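Local coordinates for protein cypemycin cysteine dehydrogenase (decarboxylating) (PDB 6JDD) that uses FAD to carry out the oxidative decarboxylation of the C-terminal cysteine of the cypemycin precursor peptide, a step in forming its aminovinyl-cysteine group, at residues H12-G17 with N41-P46; E88-F93 with Q117-P122. All blocks are in the same frame, centred on the assembly; numbering follows the deposited sequence.

Interaction 1 of 2, residues H12-G17 with N41-P46; sequences HVHVTG and NVSVTP. With FAD (flavin-adenine dinucleotide), chain B.
Ser-43 sits between two imidazoles, showing how a parallel strand pair can order the side chains on one of its faces. Its OG lies 2.8 Å from His-12 NE2, in a nearly straight hydrogen bond (171°), and 2.6 Å from His-14 ND1, in a more bent one. His-12 ND1 is hydrogen-bonded to Ser-84 OG, so both nitrogens of that ring are engaged. Both rings reach Ser-43 because their CG atoms stand anti to the backbone N (chi1 -177° and -179°). The OG approaches each ring at its edge, while Asn-41 O lies over a face of His-12. Beneath, strands 12-15 and 41-44 exchange four backbone bonds. The valine face is buried and apolar: Val-15 CG2 meets Val-42 CG1 at 3.8 Å, and Leu-57 of helix 54-60 packs on Val-42 and Val-44. This tightly bonded part contrasts with the strand ends, where the chains diverge into loops and Pro-46 is partly exposed. There Gly-17 N (2.8 Å) and Thr-45 OG1 (2.5 Å) both donate to FAD O2P, and FAD O2' bonds to Gly-17 O. A hydroxyl has one hydrogen, so at least one histidine must donate to Ser-43, whereas the strand ends supply donors to the FAD pyrophosphate.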
loop_
_atom_site.group_PDB
_atom_site.type_symbol
_atom_site.label_atom_id
_atom_site.label_comp_id
_atom_site.label_asym_id
_atom_site.label_seq_id
_atom_site.Cartn_x
_atom_site.Cartn_y
_atom_site.Cartn_z
ATOM N N HIS A 12 -32.011 -3.736 -20.879
ATOM C CA HIS A 12 -30.997 -3.417 -19.862
ATOM C C HIS A 12 -31.524 -3.837 -18.504
ATOM O O HIS A 12 -32.691 -3.539 -18.212
ATOM C CB HIS A 12 -30.706 -1.927 -19.829
ATOM C CG HIS A 12 -29.627 -1.615 -18.859
ATOM N ND1 HIS A 12 -28.342 -1.375 -19.255
ATOM C CD2 HIS A 12 -29.632 -1.552 -17.518
ATOM C CE1 HIS A 12 -27.607 -1.154 -18.191
ATOM N NE2 HIS A 12 -28.355 -1.287 -17.124
ATOM N N VAL A 13 -30.680 -4.513 -17.734
ATOM C CA VAL A 13 -30.997 -4.952 -16.357
ATOM C C VAL A 13 -30.082 -4.169 -15.428
ATOM O O VAL A 13 -28.890 -4.189 -15.613
ATOM C CB VAL A 13 -30.879 -6.470 -16.161
ATOM C CG1 VAL A 13 -31.146 -6.819 -14.726
ATOM C CG2 VAL A 13 -31.835 -7.247 -17.052
ATOM N N HIS A 14 -30.673 -3.453 -14.486
ATOM C CA HIS A 14 -29.954 -2.699 -13.439
ATOM C C HIS A 14 -30.131 -3.434 -12.120
ATOM O O HIS A 14 -31.288 -3.602 -11.671
ATOM C CB HIS A 14 -30.447 -1.258 -13.387
ATOM C CG HIS A 14 -29.745 -0.439 -12.362
ATOM N ND1 HIS A 14 -28.369 -0.300 -12.353
ATOM C CD2 HIS A 14 -30.208 0.236 -11.292
ATOM C CE1 HIS A 14 -28.025 0.446 -11.320
ATOM N NE2 HIS A 14 -29.132 0.763 -10.635
ATOM N N VAL A 15 -29.021 -3.928 -11.586
ATOM C CA VAL A 15 -29.003 -4.834 -10.404
ATOM C C VAL A 15 -28.570 -4.023 -9.193
ATOM O O VAL A 15 -27.501 -3.389 -9.267
ATOM C CB VAL A 15 -28.057 -6.021 -10.637
ATOM C CG1 VAL A 15 -28.145 -7.052 -9.504
ATOM C CG2 VAL A 15 -28.295 -6.657 -12.002
ATOM N N THR A 16 -29.324 -4.087 -8.094
ATOM C CA THR A 16 -29.083 -3.265 -6.874
ATOM C C THR A 16 -28.931 -4.201 -5.677
ATOM O O THR A 16 -29.247 -5.335 -5.798
ATOM C CB THR A 16 -30.177 -2.193 -6.670
ATOM O OG1 THR A 16 -31.382 -2.793 -6.175
ATOM C CG2 THR A 16 -30.469 -1.364 -7.912
ATOM N N GLY A 17 -28.487 -3.659 -4.541
ATOM C CA GLY A 17 -27.864 -4.359 -3.402
ATOM C C GLY A 17 -28.856 -4.992 -2.463
ATOM O O GLY A 17 -28.855 -4.706 -1.250
ATOM N N ASN A 41 -28.046 -6.159 -21.742
ATOM C CA ASN A 41 -27.056 -5.289 -21.062
ATOM C C ASN A 41 -27.314 -5.322 -19.556
ATOM O O ASN A 41 -28.453 -5.508 -19.144
ATOM C CB ASN A 41 -27.097 -3.856 -21.590
ATOM C CG ASN A 41 -27.022 -3.796 -23.097
ATOM O OD1 ASN A 41 -25.985 -4.074 -23.695
ATOM N ND2 ASN A 41 -28.124 -3.414 -23.715
ATOM N N VAL A 42 -26.271 -5.155 -18.764
ATOM C CA VAL A 42 -26.391 -5.236 -17.290
ATOM C C VAL A 42 -25.507 -4.176 -16.637
ATOM O O VAL A 42 -24.328 -4.033 -17.010
ATOM C CB VAL A 42 -26.032 -6.637 -16.774
ATOM C CG1 VAL A 42 -26.288 -6.741 -15.284
ATOM C CG2 VAL A 42 -26.785 -7.733 -17.503
ATOM N N SER A 43 -26.092 -3.452 -15.704
ATOM C CA SER A 43 -25.381 -2.517 -14.797
ATOM C C SER A 43 -25.510 -3.062 -13.372
ATOM O O SER A 43 -26.514 -3.675 -13.046
ATOM C CB SER A 43 -25.876 -1.082 -14.930
ATOM O OG SER A 43 -27.254 -0.948 -14.608
ATOM N N VAL A 44 -24.492 -2.890 -12.565
ATOM C CA VAL A 44 -24.480 -3.486 -11.210
ATOM C C VAL A 44 -23.968 -2.422 -10.244
ATOM O O VAL A 44 -22.910 -1.879 -10.464
ATOM C CB VAL A 44 -23.580 -4.734 -11.180
ATOM C CG1 VAL A 44 -23.584 -5.374 -9.818
ATOM C CG2 VAL A 44 -23.956 -5.752 -12.228
ATOM N N THR A 45 -24.683 -2.166 -9.169
ATOM C CA THR A 45 -24.293 -1.141 -8.175
ATOM C C THR A 45 -23.184 -1.730 -7.343
ATOM O O THR A 45 -23.124 -2.933 -7.184
ATOM C CB THR A 45 -25.409 -0.681 -7.230
ATOM O OG1 THR A 45 -25.801 -1.721 -6.324
ATOM C CG2 THR A 45 -26.599 -0.134 -7.984
ATOM N N PRO A 46 -22.297 -0.879 -6.798
ATOM C CA PRO A 46 -21.287 -1.336 -5.857
ATOM C C PRO A 46 -21.923 -2.283 -4.804
ATOM O O PRO A 46 -21.420 -3.321 -4.568
ATOM C CB PRO A 46 -20.789 0.009 -5.322
ATOM C CG PRO A 46 -20.875 0.915 -6.512
ATOM C CD PRO A 46 -22.229 0.563 -7.081
HETATM P PA FAD B . -25.526 1.928 -4.383
HETATM O O1A FAD B . -24.983 2.519 -5.643
HETATM O O2A FAD B . -24.765 0.819 -3.737
HETATM O O5B FAD B . -25.774 3.097 -3.312
HETATM C C5B FAD B . -24.708 3.428 -2.388
HETATM C C4B FAD B . -24.893 4.843 -1.899
HETATM O O4B FAD B . -23.643 5.565 -2.045
HETATM C C3B FAD B . -25.944 5.679 -2.644
HETATM O O3B FAD B . -26.629 6.555 -1.757
HETATM C C2B FAD B . -25.095 6.455 -3.655
HETATM O O2B FAD B . -25.705 7.657 -4.072
HETATM C C1B FAD B . -23.835 6.715 -2.837
HETATM N N9A FAD B . -22.641 6.914 -3.648
HETATM C C8A FAD B . -22.562 7.466 -4.903
HETATM N N7A FAD B . -21.331 7.502 -5.361
HETATM C C5A FAD B . -20.561 6.943 -4.348
HETATM C C6A FAD B . -19.180 6.698 -4.224
HETATM N N6A FAD B . -18.288 6.997 -5.164
HETATM N N1A FAD B . -18.752 6.125 -3.074
HETATM C C2A FAD B . -19.655 5.826 -2.131
HETATM N N3A FAD B . -20.972 6.009 -2.137
HETATM C C4A FAD B . -21.363 6.578 -3.289
HETATM N N1 FAD B . -32.135 -3.027 0.874
HETATM C C2 FAD B . -33.340 -3.160 0.274
HETATM O O2 FAD B . -33.963 -2.173 -0.124
HETATM N N3 FAD B . -33.919 -4.375 0.083
HETATM C C4 FAD B . -33.315 -5.540 0.488
HETATM O O4 FAD B . -33.871 -6.611 0.296
HETATM C C4X FAD B . -32.058 -5.443 1.116
HETATM N N5 FAD B . -31.468 -6.542 1.508
HETATM C C5X FAD B . -30.246 -6.421 2.117
HETATM C C6 FAD B . -29.597 -7.593 2.544
HETATM C C7 FAD B . -28.370 -7.547 3.162
HETATM C C7M FAD B . -27.702 -8.822 3.608
HETATM C C8 FAD B . -27.743 -6.294 3.374
HETATM C C8M FAD B . -26.398 -6.219 4.048
HETATM C C9 FAD B . -28.371 -5.137 2.958
HETATM C C9A FAD B . -29.625 -5.175 2.326
HETATM N N10 FAD B . -30.286 -4.026 1.894
HETATM C C10 FAD B . -31.519 -4.117 1.278
HETATM C "C1'" FAD B . -29.666 -2.704 2.097
HETATM C "C2'" FAD B . -29.011 -2.182 0.833
HETATM O "O2'" FAD B . -27.902 -3.007 0.490
HETATM C "C3'" FAD B . -28.531 -0.740 1.018
HETATM O "O3'" FAD B . -29.660 0.119 1.146
HETATM C "C4'" FAD B . -27.643 -0.236 -0.121
HETATM O "O4'" FAD B . -27.228 1.104 0.151
HETATM C "C5'" FAD B . -28.341 -0.281 -1.461
HETATM O "O5'" FAD B . -27.517 0.381 -2.459
HETATM P P FAD B . -27.916 0.264 -4.008
HETATM O O1P FAD B . -29.361 0.609 -4.151
HETATM O O2P FAD B . -27.434 -1.054 -4.521
HETATM O O3P FAD B . -27.028 1.435 -4.651
#

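Interaction 2 of 2, residues E88-F93 with Q117-P122; sequences ECFLVF and QLTDAP
Strand 90-92 is met at its start by the loop leaving helix 111-118: the path from Glu-88 to Phe-90 runs at 92° to that from Thr-119 to Pro-122, and one backbone bond joins them, Phe-90 N to Pro-122 O at 3.0 Å. The donor lies almost in line with the carbonyl bond, and Cys-89 CA adds a CA-H...O contact to the same oxygen. The Phe-90 ring extends from this junction toward the loop. With CG anti to its carbonyl carbon (chi1 -67°), the ring offers the CD1-CE1 side to two residues. Ala-121 CB comes in at the edge, close to the ring plane, 3.9 Å from CE1. Thr-119 brings its OG1 to 3.3 Å from the same CE1 and its CG2 over a face, the two side chains running past each other in opposite directions. That threonine oxygen has a second task, accepting a hydrogen bond from Ala-121 N (3.0 Å), which closes an ST turn and is consistent with Thr-119 and Ala-121 being held together against the ring. Met-115 and Leu-116 of helix 111-118 also pack on Phe-90. On the more open side the proline ring lies against the backbone, with Pro-122 CD 3.4 Å from Glu-88 O, and Pro-122 CB rests near Cys-89 CB at 4.1 Å. The carboxylate of Glu-88 is engaged elsewhere, in a salt bridge with Arg-183 and a bond from Ala-9 N. Phe-90 also exchanges a backbone bond with Val-124, so the bond to Pro-122 marks the opening of the pairing between strands 90-95 and 123-127. An ST turn just beyond a helix, delivering the chain into a new parallel strand, here completes the return leg of a beta-alpha-beta crossover in a Rossmann-like sheet.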
loop_
_atom_site.group_PDB
_atom_site.type_symbol
_atom_site.label_atom_id
_atom_site.label_comp_id
_atom_site.label_asym_id
_atom_site.label_seq_id
_atom_site.Cartn_x
_atom_site.Cartn_y
_atom_site.Cartn_z
ATOM N N GLU A 88 -34.505 -1.328 -25.235
ATOM C CA GLU A 88 -35.889 -0.863 -25.463
ATOM C C GLU A 88 -36.689 -0.905 -24.159
ATOM O O GLU A 88 -37.827 -0.406 -24.123
ATOM C CB GLU A 88 -36.550 -1.747 -26.520
ATOM C CG GLU A 88 -35.933 -1.541 -27.896
ATOM C CD GLU A 88 -36.503 -2.468 -28.948
ATOM O OE1 GLU A 88 -37.732 -2.453 -29.060
ATOM O OE2 GLU A 88 -35.725 -3.220 -29.605
ATOM N N CYS A 89 -36.158 -1.519 -23.117
ATOM C CA CYS A 89 -36.737 -1.339 -21.769
ATOM C C CYS A 89 -35.630 -1.449 -20.722
ATOM O O CYS A 89 -34.507 -1.798 -21.067
ATOM C CB CYS A 89 -37.885 -2.312 -21.567
ATOM S SG CYS A 89 -37.329 -3.997 -21.225
ATOM N N PHE A 90 -35.954 -1.092 -19.490
ATOM C CA PHE A 90 -35.017 -1.038 -18.345
ATOM C C PHE A 90 -35.684 -1.713 -17.158
ATOM O O PHE A 90 -36.768 -1.309 -16.786
ATOM C CB PHE A 90 -34.653 0.403 -18.011
ATOM C CG PHE A 90 -33.854 1.082 -19.079
ATOM C CD1 PHE A 90 -34.464 1.587 -20.207
ATOM C CD2 PHE A 90 -32.482 1.169 -18.972
ATOM C CE1 PHE A 90 -33.718 2.199 -21.198
ATOM C CE2 PHE A 90 -31.739 1.805 -19.955
ATOM C CZ PHE A 90 -32.358 2.314 -21.068
ATOM N N LEU A 91 -35.078 -2.780 -16.665
ATOM C CA LEU A 91 -35.631 -3.559 -15.536
ATOM C C LEU A 91 -34.685 -3.340 -14.364
ATOM O O LEU A 91 -33.521 -3.653 -14.506
ATOM C CB LEU A 91 -35.759 -5.047 -15.891
ATOM C CG LEU A 91 -36.351 -5.348 -17.265
ATOM C CD1 LEU A 91 -36.236 -6.831 -17.600
ATOM C CD2 LEU A 91 -37.811 -4.909 -17.348
ATOM N N VAL A 92 -35.184 -2.805 -13.262
ATOM C CA VAL A 92 -34.420 -2.707 -11.994
ATOM C C VAL A 92 -34.718 -3.966 -11.171
ATOM O O VAL A 92 -35.796 -4.095 -10.632
ATOM C CB VAL A 92 -34.740 -1.394 -11.266
ATOM C CG1 VAL A 92 -33.815 -1.177 -10.082
ATOM C CG2 VAL A 92 -34.655 -0.207 -12.219
ATOM N N PHE A 93 -33.762 -4.881 -11.144
ATOM C CA PHE A 93 -33.979 -6.308 -10.815
ATOM C C PHE A 93 -32.776 -6.824 -10.049
ATOM O O PHE A 93 -31.726 -7.017 -10.650
ATOM C CB PHE A 93 -34.171 -7.111 -12.103
ATOM C CG PHE A 93 -34.514 -8.559 -11.879
ATOM C CD1 PHE A 93 -35.723 -8.917 -11.311
ATOM C CD2 PHE A 93 -33.625 -9.552 -12.228
ATOM C CE1 PHE A 93 -36.040 -10.244 -11.086
ATOM C CE2 PHE A 93 -33.948 -10.880 -12.005
ATOM C CZ PHE A 93 -35.153 -11.229 -11.434
ATOM N N GLN A 117 -33.132 8.379 -15.100
ATOM C CA GLN A 117 -33.796 9.700 -15.110
ATOM C C GLN A 117 -34.094 10.111 -16.563
ATOM O O GLN A 117 -35.146 10.734 -16.781
ATOM C CB GLN A 117 -32.952 10.803 -14.452
ATOM C CG GLN A 117 -32.756 10.708 -12.922
ATOM C CD GLN A 117 -34.014 10.611 -12.089
ATOM O OE1 GLN A 117 -35.099 11.025 -12.520
ATOM N NE2 GLN A 117 -33.875 10.059 -10.884
ATOM N N LEU A 118 -33.232 9.820 -17.534
ATOM C CA LEU A 118 -33.343 10.453 -18.865
ATOM C C LEU A 118 -34.125 9.557 -19.828
ATOM O O LEU A 118 -34.629 10.045 -20.847
ATOM C CB LEU A 118 -31.949 10.790 -19.402
ATOM C CG LEU A 118 -31.131 11.785 -18.585
ATOM C CD1 LEU A 118 -29.807 12.026 -19.250
ATOM C CD2 LEU A 118 -31.850 13.091 -18.449
ATOM N N THR A 119 -34.264 8.281 -19.537
ATOM C CA THR A 119 -34.909 7.382 -20.516
ATOM C C THR A 119 -36.396 7.753 -20.614
ATOM O O THR A 119 -36.994 8.160 -19.594
ATOM C CB THR A 119 -34.677 5.908 -20.191
ATOM O OG1 THR A 119 -35.210 5.132 -21.264
ATOM C CG2 THR A 119 -35.329 5.506 -18.890
ATOM N N ASP A 120 -36.942 7.588 -21.814
ATOM C CA ASP A 120 -38.401 7.567 -22.107
ATOM C C ASP A 120 -38.908 6.135 -22.235
ATOM O O ASP A 120 -40.128 5.972 -22.299
ATOM C CB ASP A 120 -38.731 8.288 -23.423
ATOM C CG ASP A 120 -38.391 9.766 -23.319
ATOM O OD1 ASP A 120 -38.721 10.393 -22.244
ATOM O OD2 ASP A 120 -37.742 10.268 -24.276
ATOM N N ALA A 121 -38.020 5.151 -22.337
ATOM C CA ALA A 121 -38.413 3.743 -22.551
ATOM C C ALA A 121 -39.140 3.231 -21.306
ATOM O O ALA A 121 -39.013 3.772 -20.203
ATOM C CB ALA A 121 -37.198 2.893 -22.871
ATOM N N PRO A 122 -39.927 2.142 -21.451
ATOM C CA PRO A 122 -40.517 1.468 -20.298
ATOM C C PRO A 122 -39.459 1.111 -19.246
ATOM O O PRO A 122 -38.461 0.568 -19.560
ATOM C CB PRO A 122 -41.113 0.198 -20.904
ATOM C CG PRO A 122 -41.317 0.517 -22.368
ATOM C CD PRO A 122 -40.229 1.491 -22.736
#

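From the N terminus, strand 10-15 leads through helix 24-34 to strand 39-44, and interaction 1 closes that beta-alpha-beta loop. The chain then adds strand 65-67 beyond strand 39-44 before returning to the other flank of strand 10-15 as strand 90-95. Interaction 2 closes the next excursion, through helices 97-104 and 111-118. The two loops follow in series, neither nested nor crossed. Strand 10-15 joins them: probable backbone hydrogen bonds link His-14 with Leu-91 and Phe-93, and His-12 packs on Phe-90. Interaction 1 reaches the FAD site at the strands' C-terminal ends, whereas interaction 2 lies where strand 90-95 begins.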